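Long-range contacts in DNA helicase RecQ (PDB 4Q48), which probably couples ATP hydrolysis to the unwinding of duplex DNA as it translocates in the 3'-5' direction, here represented by its catalytic core: residues P175-L179 / V194-E198; V69-L73 / A143-A147; E377-R382 / L507-E511; L477-Y482 / T494-I500. All coordinates share one frame; numbering follows the deposited sequence.

Contact 1: residues P175-L179 / V194-E198; sequences PRVAL and VLRLE
Arg-176 supplies the polar half of this contact, reaching from the start of strand 176-180 to the turn that follows helix 185-194. Its NE donates to Leu-195 O at 3.0 Å, with an angle of 143° at the hydrogen. The donor stands above the carbonyl plane of Leu-195, and the acceptor is in turn tilted from the guanidinium plane, so the bond is neither straight nor flat. A bend at chi3 (-42°) turns the guanidinium edge toward the loop, with Arg-176 NH2 3.7 Å from Arg-196 O. Arg-196 itself turns its charged end to Glu-169, with which it forms a salt bridge.

Strand 176-180 is an inner strand of the parallel sheet in the DEAD/DEAH-box ATPase domain, a P-loop NTPase fold, and the turn lies on the way from helix 185-194 to strand 202-204 at the sheet's edge.

The apolar half centres on Ala-178, two residues along and on the same side of the strand. Its CB meets Leu-195 CD1 at 3.7 Å and Leu-197 CD1 at 3.8 Å, one methyl from each leucine. The other branch of Leu-197, CD2, lies obliquely beside the guanidinium, 4.1 Å from Arg-176 NE.

Contact 2: residues V69-L73 / A143-A147; sequences VVSPL and AIDEA
The carboxylate of Glu-146 is the flat group that meets the other segment most closely, and its neighbours there are carbon atoms. Glu-146 OE1 lies 3.4 Å from Pro-72 CD, and both carboxylate oxygens lie against the CD1 methyl of Leu-73. The glutamate chain bends at chi2 (140°) and crosses the leucine side chain at about a right angle. In the carboxylate of Asp-145, OD1 uses its anti lone pair, the one away from OD2, to accept from Glu-146 N at 2.7 Å. The same oxygen forms a salt bridge with Lys-52, a residue of the ADP site, so two partners grip it.

These two acids open the DEAH sequence of residues 145-148, the Walker B motif of this helicase family, placed where strand 139-145 ends in the P-loop NTPase fold. Strand 66-70 runs parallel beside it, the segments' directions being 25° apart. Val-70 N donates to Ala-143 O at 2.7 Å, and Asp-145 N donates to Val-70 O at 3.0 Å, so Val-70 bonds on both sides of Ile-144.

Val-69 and Ala-143 point to one face of the sheet, which helix 50-62 packs against through Tyr-56. On the opposite face Val-70 and Ile-144 lie side by side, CG2 of the valine 4.1 Å from CG1 of the isoleucine. Beyond the strand, Leu-73 N bonds to Ser-71 OG at 3.1 Å, an ST turn.

Contact 3: residues E377-R382 / L507-E511; sequences EAATCR and LLLRE. With ZN (zinc ion), chain C.
Arg-510 reaches from strand 508-510 to the loop after helix 359-376, and its side chain gives the contact its polar part. CB and CG leave the strand, Arg-510 CG passing 4.0 Å from Glu-377 O. Arg-510 CD comes closer, 3.5 Å from Glu-377 O. The chain is extended from CG to NE, which carries Arg-510 NE to Ala-378 O for a hydrogen bond of 3.2 Å with 151° at the hydrogen. NE stands 53° out of the Ala-378 carbonyl plane, so it approaches from above and not along a lone pair, whereas the oxygen lies at the edge of the guanidinium and only 16° from its plane. At the tip, Arg-510 NH2 lies 3.5 Å from Ala-378 O. Arg-510 NH2 is 4.2 Å from Arg-382 NH1, a pairing of like charges that is probably eased by the salt bridge of Arg-382 with Asp-402.

Next to the arginine, the CB of Ala-379 points at the strand, lying against the Leu-508 carbonyl and 4.1 Å from Leu-508 CB. Thr-380 CG2 meets Leu-508 CD1 at 3.9 Å, the two side chains crossing at about a right angle.

The loop then runs into Cys-381, the N-cap of helix 382-389, whose SG binds the zinc ion at 2.4 Å. Cys-398, Cys-401 and Cys-404 complete the site, the four-cysteine zinc-binding module of RecQ helicases, held here against a strand of the winged-helix RQC domain.

Contact 4: residues L477-Y482 / T494-I500; sequences LVSLGY and TGKSRGI
Tyr-482 and Lys-496 bury more surface than any other residues where the end of helix 467-479 meets the segment 494-500, within the RQC domain, a winged-helix member of the helix-turn-helix clan. The strands 483-484 and 492-493 lie in the connection between the two segments, consistent with the wing.

The tyrosine ring is sandwiched. Ile-500 CD1 sits over the centre of one face, 3.7 Å from the centroid and 11° off the ring normal, a CH-pi contact. Lys-496 CD lies against the opposite face, displaced toward the rim, and Ser-497 CA is at the edge. The hydroxyl at the far end of the ring bonds to Gln-505. Ile-500 CD1 also touches Leu-477 CD2 at 3.9 Å, and so joins the ring to the last turns of the helix.

Lys-496 runs extended past the ring, CG anti to the backbone N (chi1 -162°), and brings NZ to Leu-480 O at 3.2 Å, in the carbonyl plane. That carbonyl belongs to the helix C-terminus, which Gly-481 closes with a Schellman motif at a positive phi of 81°; the lysine's charge would suit the negative end of the helix dipole.

Thr-494 grips the next two carbonyls. Thr-494 N donates to Tyr-482 O at 3.3 Å, from above the carbonyl plane. The hydroxyl Thr-494 OG1 donates to Gly-481 O at 2.8 Å, this time within the carbonyl plane.

In the fold
From the N terminus, contact 2 comes first, closing a 69-residue excursion between strands 66-70 and 139-145. Contact 1 follows in series, closing a short loop from strand 176-180 through helix 185-194. The two touch, since strands 139-145 and 176-180 are neighbours in one sheet: Val-177 O and Leu-179 N each probably bond to Ile-144. Farther along, contact 3 spans 124 residues and joins the zinc-binding module to the RQC domain. Contact 4, nested inside that span, joins the end of helix 467-479 to segment 494-500 across strands 483-484 and 492-493; Leu-507 packs on Leu-480 and Ile-500, linking the pair. Contacts 2 and 3 lie on opposite sides of the chain's centre, their centres about 37 Å apart.

Contact 1: residues P175-L179 / V194-E198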
loop_
_atom_site.group_PDB
_atom_site.type_symbol
_atom_site.label_atom_id
_atom_site.label_comp_id
_atom_site.label_asym_id
_atom_site.label_seq_id
_atom_site.Cartn_x
_atom_site.Cartn_y
_atom_site.Cartn_z
ATOM N N PRO A 175 17.265 -16.979 8.710
ATOM C CA PRO A 175 16.330 -15.854 8.867
ATOM C C PRO A 175 15.555 -15.536 7.592
ATOM O O PRO A 175 16.113 -15.657 6.500
ATOM C CB PRO A 175 17.253 -14.671 9.218
ATOM C CG PRO A 175 18.498 -15.272 9.694
ATOM C CD PRO A 175 18.660 -16.550 8.916
ATOM N N ARG A 176 14.293 -15.142 7.749
ATOM C CA ARG A 176 13.446 -14.696 6.643
ATOM C C ARG A 176 12.992 -13.261 6.892
ATOM O O ARG A 176 12.295 -13.005 7.874
ATOM C CB ARG A 176 12.189 -15.554 6.504
ATOM C CG ARG A 176 12.289 -16.737 5.594
ATOM C CD ARG A 176 11.006 -17.575 5.631
ATOM N NE ARG A 176 10.440 -17.752 6.972
ATOM C CZ ARG A 176 10.897 -18.597 7.886
ATOM N NH1 ARG A 176 11.953 -19.355 7.620
ATOM N NH2 ARG A 176 10.305 -18.673 9.069
ATOM N N VAL A 177 13.343 -12.317 6.026
ATOM C CA VAL A 177 12.718 -11.003 6.160
ATOM C C VAL A 177 11.940 -10.677 4.887
ATOM O O VAL A 177 12.456 -10.788 3.768
ATOM C CB VAL A 177 13.750 -9.887 6.484
ATOM C CG1 VAL A 177 14.783 -9.730 5.370
ATOM C CG2 VAL A 177 13.034 -8.585 6.733
ATOM N N ALA A 178 10.665 -10.362 5.069
ATOM C CA ALA A 178 9.768 -10.037 3.958
ATOM C C ALA A 178 9.453 -8.556 3.998
ATOM O O ALA A 178 9.067 -8.012 5.036
ATOM C CB ALA A 178 8.483 -10.876 4.008
ATOM N N LEU A 179 9.668 -7.884 2.883
ATOM C CA LEU A 179 9.450 -6.450 2.846
ATOM C C LEU A 179 8.437 -6.075 1.777
ATOM O O LEU A 179 8.422 -6.674 0.691
ATOM C CB LEU A 179 10.772 -5.722 2.602
ATOM C CG LEU A 179 12.002 -6.262 3.340
ATOM C CD1 LEU A 179 12.784 -7.202 2.420
ATOM C CD2 LEU A 179 12.878 -5.135 3.840
ATOM N N VAL A 194 2.042 -17.419 4.381
ATOM C CA VAL A 194 2.919 -18.093 3.414
ATOM C C VAL A 194 4.370 -18.274 3.887
ATOM O O VAL A 194 4.998 -19.311 3.626
ATOM C CB VAL A 194 2.903 -17.358 2.075
ATOM C CG1 VAL A 194 3.621 -18.183 1.011
ATOM C CG2 VAL A 194 1.457 -17.122 1.653
ATOM N N LEU A 195 4.914 -17.244 4.528
ATOM C CA LEU A 195 6.317 -17.245 4.924
ATOM C C LEU A 195 6.486 -17.422 6.430
ATOM O O LEU A 195 7.525 -17.040 6.977
ATOM C CB LEU A 195 6.988 -15.943 4.463
ATOM C CG LEU A 195 6.677 -15.527 3.018
ATOM C CD1 LEU A 195 7.102 -14.099 2.745
ATOM C CD2 LEU A 195 7.323 -16.476 2.018
ATOM N N ARG A 196 5.481 -18.016 7.080
ATOM C CA ARG A 196 5.441 -18.177 8.548
ATOM C C ARG A 196 6.049 -17.034 9.339
ATOM O O ARG A 196 7.061 -17.193 10.023
ATOM C CB ARG A 196 6.104 -19.486 8.978
ATOM C CG ARG A 196 5.668 -20.678 8.176
ATOM C CD ARG A 196 6.496 -21.902 8.517
ATOM N NE ARG A 196 6.588 -22.765 7.341
ATOM C CZ ARG A 196 6.944 -24.048 7.341
ATOM N NH1 ARG A 196 6.964 -24.706 6.186
ATOM N NH2 ARG A 196 7.321 -24.657 8.466
ATOM N N LEU A 197 5.402 -15.881 9.253
ATOM C CA LEU A 197 5.850 -14.701 9.974
ATOM C C LEU A 197 4.723 -14.244 10.878
ATOM O O LEU A 197 4.677 -13.083 11.309
ATOM C CB LEU A 197 6.300 -13.599 9.004
ATOM C CG LEU A 197 7.394 -14.089 8.045
ATOM C CD1 LEU A 197 7.823 -13.042 7.030
ATOM C CD2 LEU A 197 8.588 -14.569 8.833
ATOM N N GLU A 198 3.813 -15.173 11.177
ATOM C CA GLU A 198 2.718 -14.867 12.090
ATOM C C GLU A 198 3.329 -14.569 13.433
ATOM O O GLU A 198 2.897 -13.660 14.131
ATOM C CB GLU A 198 1.716 -16.021 12.204
ATOM C CG GLU A 198 2.353 -17.395 12.337
ATOM C CD GLU A 198 2.412 -18.143 11.013
ATOM O OE1 GLU A 198 1.895 -17.600 10.020
ATOM O OE2 GLU A 198 2.986 -19.254 10.956
#

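Contact 2: residues V69-L73 / A143-A147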
loop_
_atom_site.group_PDB
_atom_site.type_symbol
_atom_site.label_atom_id
_atom_site.label_comp_id
_atom_site.label_asym_id
_atom_site.label_seq_id
_atom_site.Cartn_x
_atom_site.Cartn_y
_atom_site.Cartn_z
ATOM N N VAL A 69 18.171 -12.756 -2.066
ATOM C CA VAL A 69 17.052 -11.817 -2.220
ATOM C C VAL A 69 16.106 -12.324 -3.298
ATOM O O VAL A 69 16.493 -12.504 -4.446
ATOM C CB VAL A 69 17.532 -10.379 -2.580
ATOM C CG1 VAL A 69 16.399 -9.400 -2.523
ATOM C CG2 VAL A 69 18.634 -9.931 -1.648
ATOM N N VAL A 70 14.869 -12.589 -2.915
ATOM C CA VAL A 70 13.885 -13.011 -3.879
ATOM C C VAL A 70 13.108 -11.823 -4.439
ATOM O O VAL A 70 12.558 -11.025 -3.680
ATOM C CB VAL A 70 12.922 -13.990 -3.253
ATOM C CG1 VAL A 70 12.214 -14.776 -4.336
ATOM C CG2 VAL A 70 13.676 -14.907 -2.327
ATOM N N SER A 71 13.077 -11.700 -5.763
ATOM C CA SER A 71 12.348 -10.620 -6.432
ATOM C C SER A 71 11.960 -10.990 -7.872
ATOM O O SER A 71 12.742 -11.620 -8.611
ATOM C CB SER A 71 13.163 -9.315 -6.431
ATOM O OG SER A 71 12.652 -8.385 -7.378
ATOM N N PRO A 72 10.749 -10.588 -8.278
ATOM C CA PRO A 72 10.268 -10.767 -9.647
ATOM C C PRO A 72 10.853 -9.765 -10.645
ATOM O O PRO A 72 10.891 -10.059 -11.843
ATOM C CB PRO A 72 8.760 -10.585 -9.511
ATOM C CG PRO A 72 8.531 -9.939 -8.161
ATOM C CD PRO A 72 9.825 -9.787 -7.463
ATOM N N LEU A 73 11.309 -8.612 -10.161
ATOM C CA LEU A 73 11.769 -7.531 -11.039
ATOM C C LEU A 73 13.134 -7.818 -11.657
ATOM O O LEU A 73 14.125 -7.155 -11.338
ATOM C CB LEU A 73 11.825 -6.208 -10.259
ATOM C CG LEU A 73 10.648 -5.909 -9.318
ATOM C CD1 LEU A 73 10.863 -4.627 -8.536
ATOM C CD2 LEU A 73 9.351 -5.827 -10.115
ATOM N N ALA A 143 15.770 -12.771 1.909
ATOM C CA ALA A 143 14.902 -11.579 1.875
ATOM C C ALA A 143 13.895 -11.737 0.777
ATOM O O ALA A 143 14.266 -11.811 -0.402
ATOM C CB ALA A 143 15.695 -10.336 1.657
ATOM N N ILE A 144 12.620 -11.794 1.153
ATOM C CA ILE A 144 11.540 -11.816 0.166
ATOM C C ILE A 144 11.022 -10.384 -0.059
ATOM O O ILE A 144 10.298 -9.828 0.774
ATOM C CB ILE A 144 10.404 -12.762 0.594
ATOM C CG1 ILE A 144 10.897 -14.211 0.611
ATOM C CG2 ILE A 144 9.267 -12.713 -0.379
ATOM C CD1 ILE A 144 11.208 -14.757 2.001
ATOM N N ASP A 145 11.457 -9.772 -1.164
ATOM C CA ASP A 145 11.019 -8.425 -1.514
ATOM C C ASP A 145 9.727 -8.498 -2.308
ATOM O O ASP A 145 9.491 -9.473 -3.036
ATOM C CB ASP A 145 12.075 -7.663 -2.320
ATOM C CG ASP A 145 11.987 -6.151 -2.102
ATOM O OD1 ASP A 145 10.871 -5.660 -1.785
ATOM O OD2 ASP A 145 13.026 -5.459 -2.239
ATOM N N GLU A 146 8.912 -7.455 -2.163
ATOM C CA GLU A 146 7.554 -7.442 -2.694
ATOM C C GLU A 146 6.750 -8.662 -2.273
ATOM O O GLU A 146 6.141 -9.332 -3.116
ATOM C CB GLU A 146 7.580 -7.318 -4.212
ATOM C CG GLU A 146 7.680 -5.865 -4.648
ATOM C CD GLU A 146 8.603 -5.685 -5.810
ATOM O OE1 GLU A 146 9.296 -6.666 -6.148
ATOM O OE2 GLU A 146 8.634 -4.580 -6.393
ATOM N N ALA A 147 6.744 -8.926 -0.963
ATOM C CA ALA A 147 6.124 -10.120 -0.392
ATOM C C ALA A 147 4.628 -10.240 -0.708
ATOM O O ALA A 147 4.035 -11.330 -0.636
ATOM C CB ALA A 147 6.338 -10.140 1.099
#

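Contact 3: residues E377-R382 / L507-E511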
loop_
_atom_site.group_PDB
_atom_site.type_symbol
_atom_site.label_atom_id
_atom_site.label_comp_id
_atom_site.label_asym_id
_atom_site.label_seq_id
_atom_site.Cartn_x
_atom_site.Cartn_y
_atom_site.Cartn_z
ATOM N N GLU A 377 -14.359 9.925 1.258
ATOM C CA GLU A 377 -15.496 10.407 2.044
ATOM C C GLU A 377 -15.198 10.739 3.498
ATOM O O GLU A 377 -16.132 10.907 4.297
ATOM C CB GLU A 377 -16.624 9.368 1.971
ATOM C CG GLU A 377 -17.506 9.551 0.762
ATOM C CD GLU A 377 -18.137 8.261 0.314
ATOM O OE1 GLU A 377 -18.190 7.319 1.134
ATOM O OE2 GLU A 377 -18.553 8.180 -0.869
ATOM N N ALA A 378 -13.920 10.804 3.855
ATOM C CA ALA A 378 -13.543 10.932 5.263
ATOM C C ALA A 378 -14.231 12.092 5.965
ATOM O O ALA A 378 -14.362 13.204 5.429
ATOM C CB ALA A 378 -12.058 11.060 5.400
ATOM N N ALA A 379 -14.722 11.816 7.165
ATOM C CA ALA A 379 -15.426 12.837 7.925
ATOM C C ALA A 379 -14.440 13.396 8.937
ATOM O O ALA A 379 -14.601 14.471 9.473
ATOM C CB ALA A 379 -16.629 12.256 8.581
ATOM N N THR A 380 -13.363 12.662 9.120
ATOM C CA THR A 380 -12.250 13.092 9.940
ATOM C C THR A 380 -11.004 13.013 9.083
ATOM O O THR A 380 -11.024 12.381 8.037
ATOM C CB THR A 380 -12.115 12.199 11.205
ATOM O OG1 THR A 380 -12.076 10.800 10.823
ATOM C CG2 THR A 380 -13.314 12.406 12.123
ATOM N N CYS A 381 -9.936 13.652 9.538
ATOM C CA CYS A 381 -8.622 13.717 8.860
ATOM C C CYS A 381 -8.368 12.688 7.762
ATOM O O CYS A 381 -8.419 11.482 8.030
ATOM C CB CYS A 381 -7.541 13.590 9.920
ATOM S SG CYS A 381 -5.834 13.714 9.337
ATOM N N ARG A 382 -8.134 13.148 6.530
ATOM C CA ARG A 382 -7.871 12.229 5.414
ATOM C C ARG A 382 -6.600 11.434 5.616
ATOM O O ARG A 382 -6.539 10.275 5.236
ATOM C CB ARG A 382 -7.695 12.948 4.087
ATOM C CG ARG A 382 -8.652 14.008 3.784
ATOM C CD ARG A 382 -8.635 14.197 2.317
ATOM N NE ARG A 382 -9.675 13.342 1.805
ATOM C CZ ARG A 382 -10.928 13.739 1.696
ATOM N NH1 ARG A 382 -11.253 14.986 2.024
ATOM N NH2 ARG A 382 -11.839 12.899 1.243
ATOM N N LEU A 507 -17.613 7.745 15.963
ATOM C CA LEU A 507 -17.955 7.412 14.576
ATOM C C LEU A 507 -18.682 8.570 13.895
ATOM O O LEU A 507 -19.803 8.877 14.267
ATOM C CB LEU A 507 -18.835 6.182 14.517
ATOM C CG LEU A 507 -19.321 5.856 13.119
ATOM C CD1 LEU A 507 -18.117 5.542 12.237
ATOM C CD2 LEU A 507 -20.321 4.713 13.129
ATOM N N LEU A 508 -18.055 9.246 12.933
ATOM C CA LEU A 508 -18.704 10.384 12.266
ATOM C C LEU A 508 -18.940 10.135 10.783
ATOM O O LEU A 508 -18.021 9.818 10.052
ATOM C CB LEU A 508 -17.873 11.654 12.428
ATOM C CG LEU A 508 -17.344 11.982 13.839
ATOM C CD1 LEU A 508 -16.679 13.357 13.906
ATOM C CD2 LEU A 508 -18.457 11.889 14.875
ATOM N N LEU A 509 -20.164 10.363 10.330
ATOM C CA LEU A 509 -20.476 10.386 8.915
ATOM C C LEU A 509 -20.644 11.851 8.446
ATOM O O LEU A 509 -20.966 12.758 9.248
ATOM C CB LEU A 509 -21.745 9.588 8.625
ATOM C CG LEU A 509 -21.646 8.069 8.431
ATOM C CD1 LEU A 509 -21.222 7.329 9.720
ATOM C CD2 LEU A 509 -22.945 7.522 7.906
ATOM N N ARG A 510 -20.369 12.096 7.164
ATOM C CA ARG A 510 -20.609 13.421 6.582
ATOM C C ARG A 510 -22.087 13.715 6.660
ATOM O O ARG A 510 -22.886 12.792 6.466
ATOM C CB ARG A 510 -20.126 13.463 5.150
ATOM C CG ARG A 510 -18.707 13.900 5.069
ATOM C CD ARG A 510 -18.163 13.662 3.696
ATOM N NE ARG A 510 -16.811 14.199 3.630
ATOM C CZ ARG A 510 -16.498 15.399 3.152
ATOM N NH1 ARG A 510 -17.444 16.185 2.633
ATOM N NH2 ARG A 510 -15.226 15.789 3.169
ATOM N N GLU A 511 -22.454 14.970 6.962
ATOM C CA GLU A 511 -23.875 15.344 7.071
ATOM C C GLU A 511 -24.689 15.145 5.795
ATOM O O GLU A 511 -25.835 14.740 5.902
ATOM C CB GLU A 511 -24.018 16.781 7.561
ATOM C CG GLU A 511 -25.432 17.179 8.055
ATOM C CD GLU A 511 -25.835 16.563 9.402
ATOM O OE1 GLU A 511 -25.379 17.041 10.472
ATOM O OE2 GLU A 511 -26.640 15.615 9.394
HETATM ZN ZN ZN C . -5.710 15.904 8.454
#

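Contact 4: residues L477-Y482 / T494-I500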
loop_
_atom_site.group_PDB
_atom_site.type_symbol
_atom_site.label_atom_id
_atom_site.label_comp_id
_atom_site.label_asym_id
_atom_site.label_seq_id
_atom_site.Cartn_x
_atom_site.Cartn_y
_atom_site.Cartn_z
ATOM N N LEU A 477 -18.672 0.823 9.873
ATOM C CA LEU A 477 -17.770 0.176 10.823
ATOM C C LEU A 477 -16.916 -0.839 10.091
ATOM O O LEU A 477 -15.742 -1.034 10.422
ATOM C CB LEU A 477 -18.538 -0.489 11.963
ATOM C CG LEU A 477 -19.085 0.487 13.004
ATOM C CD1 LEU A 477 -20.104 -0.192 13.917
ATOM C CD2 LEU A 477 -17.958 1.091 13.784
ATOM N N VAL A 478 -17.493 -1.465 9.073
ATOM C CA VAL A 478 -16.733 -2.430 8.291
ATOM C C VAL A 478 -15.666 -1.682 7.517
ATOM O O VAL A 478 -14.485 -2.051 7.584
ATOM C CB VAL A 478 -17.611 -3.262 7.324
ATOM C CG1 VAL A 478 -16.730 -4.108 6.419
ATOM C CG2 VAL A 478 -18.544 -4.159 8.111
ATOM N N SER A 479 -16.072 -0.639 6.791
ATOM C CA SER A 479 -15.123 0.089 5.941
ATOM C C SER A 479 -13.957 0.667 6.687
ATOM O O SER A 479 -12.859 0.698 6.151
ATOM C CB SER A 479 -15.804 1.207 5.177
ATOM O OG SER A 479 -16.599 0.645 4.164
ATOM N N LEU A 480 -14.177 1.088 7.929
ATOM C CA LEU A 480 -13.122 1.735 8.689
ATOM C C LEU A 480 -12.303 0.713 9.506
ATOM O O LEU A 480 -11.329 1.066 10.197
ATOM C CB LEU A 480 -13.730 2.826 9.570
ATOM C CG LEU A 480 -14.291 4.006 8.733
ATOM C CD1 LEU A 480 -15.267 4.921 9.483
ATOM C CD2 LEU A 480 -13.177 4.860 8.112
ATOM N N GLY A 481 -12.678 -0.563 9.393
ATOM C CA GLY A 481 -11.960 -1.642 10.057
ATOM C C GLY A 481 -12.304 -1.837 11.533
ATOM O O GLY A 481 -11.557 -2.492 12.264
ATOM N N TYR A 482 -13.424 -1.266 11.980
ATOM C CA TYR A 482 -13.901 -1.585 13.314
ATOM C C TYR A 482 -14.549 -2.943 13.271
ATOM O O TYR A 482 -14.564 -3.660 14.268
ATOM C CB TYR A 482 -14.877 -0.555 13.818
ATOM C CG TYR A 482 -14.239 0.769 14.108
ATOM C CD1 TYR A 482 -13.525 0.977 15.279
ATOM C CD2 TYR A 482 -14.318 1.812 13.193
ATOM C CE1 TYR A 482 -12.938 2.191 15.528
ATOM C CE2 TYR A 482 -13.732 3.007 13.443
ATOM C CZ TYR A 482 -13.051 3.192 14.603
ATOM O OH TYR A 482 -12.471 4.408 14.835
ATOM N N THR A 494 -12.965 -6.314 15.370
ATOM C CA THR A 494 -11.503 -6.303 15.329
ATOM C C THR A 494 -10.905 -5.689 16.604
ATOM O O THR A 494 -11.635 -5.174 17.456
ATOM C CB THR A 494 -10.971 -5.514 14.149
ATOM O OG1 THR A 494 -11.095 -4.117 14.447
ATOM C CG2 THR A 494 -11.718 -5.859 12.866
ATOM N N GLY A 495 -9.579 -5.743 16.729
ATOM C CA GLY A 495 -8.906 -5.073 17.825
ATOM C C GLY A 495 -9.229 -3.597 17.893
ATOM O O GLY A 495 -9.519 -3.083 18.974
ATOM N N LYS A 496 -9.227 -2.937 16.730
ATOM C CA LYS A 496 -9.528 -1.506 16.583
ATOM C C LYS A 496 -10.869 -1.112 17.247
ATOM O O LYS A 496 -11.123 0.053 17.542
ATOM C CB LYS A 496 -9.523 -1.115 15.086
ATOM C CG LYS A 496 -9.393 0.379 14.816
ATOM C CD LYS A 496 -9.553 0.792 13.338
ATOM C CE LYS A 496 -9.070 2.266 13.169
ATOM N NZ LYS A 496 -9.694 3.046 12.027
ATOM N N SER A 497 -11.710 -2.089 17.516
ATOM C CA SER A 497 -13.002 -1.826 18.127
ATOM C C SER A 497 -12.928 -1.212 19.528
ATOM O O SER A 497 -13.917 -0.639 19.992
ATOM C CB SER A 497 -13.814 -3.119 18.199
ATOM O OG SER A 497 -13.299 -3.947 19.243
ATOM N N ARG A 498 -11.795 -1.371 20.220
ATOM C CA ARG A 498 -11.641 -0.833 21.584
ATOM C C ARG A 498 -11.728 0.696 21.515
ATOM O O ARG A 498 -12.175 1.364 22.461
ATOM C CB ARG A 498 -10.321 -1.283 22.212
ATOM C CG ARG A 498 -10.290 -1.254 23.740
ATOM C CD ARG A 498 -8.880 -1.481 24.323
ATOM N NE ARG A 498 -8.571 -0.535 25.403
ATOM C CZ ARG A 498 -9.042 -0.633 26.651
ATOM N NH1 ARG A 498 -9.855 -1.624 26.995
ATOM N NH2 ARG A 498 -8.716 0.266 27.570
ATOM N N GLY A 499 -11.312 1.236 20.368
ATOM C CA GLY A 499 -11.310 2.668 20.147
ATOM C C GLY A 499 -12.660 3.282 20.423
ATOM O O GLY A 499 -12.773 4.249 21.200
ATOM N N ILE A 500 -13.704 2.710 19.835
ATOM C CA ILE A 500 -15.024 3.263 20.044
ATOM C C ILE A 500 -15.576 2.805 21.387
ATOM O O ILE A 500 -16.229 3.563 22.107
ATOM C CB ILE A 500 -15.947 2.898 18.870
ATOM C CG1 ILE A 500 -15.474 3.677 17.638
ATOM C CG2 ILE A 500 -17.398 3.275 19.155
ATOM C CD1 ILE A 500 -16.329 3.547 16.407
#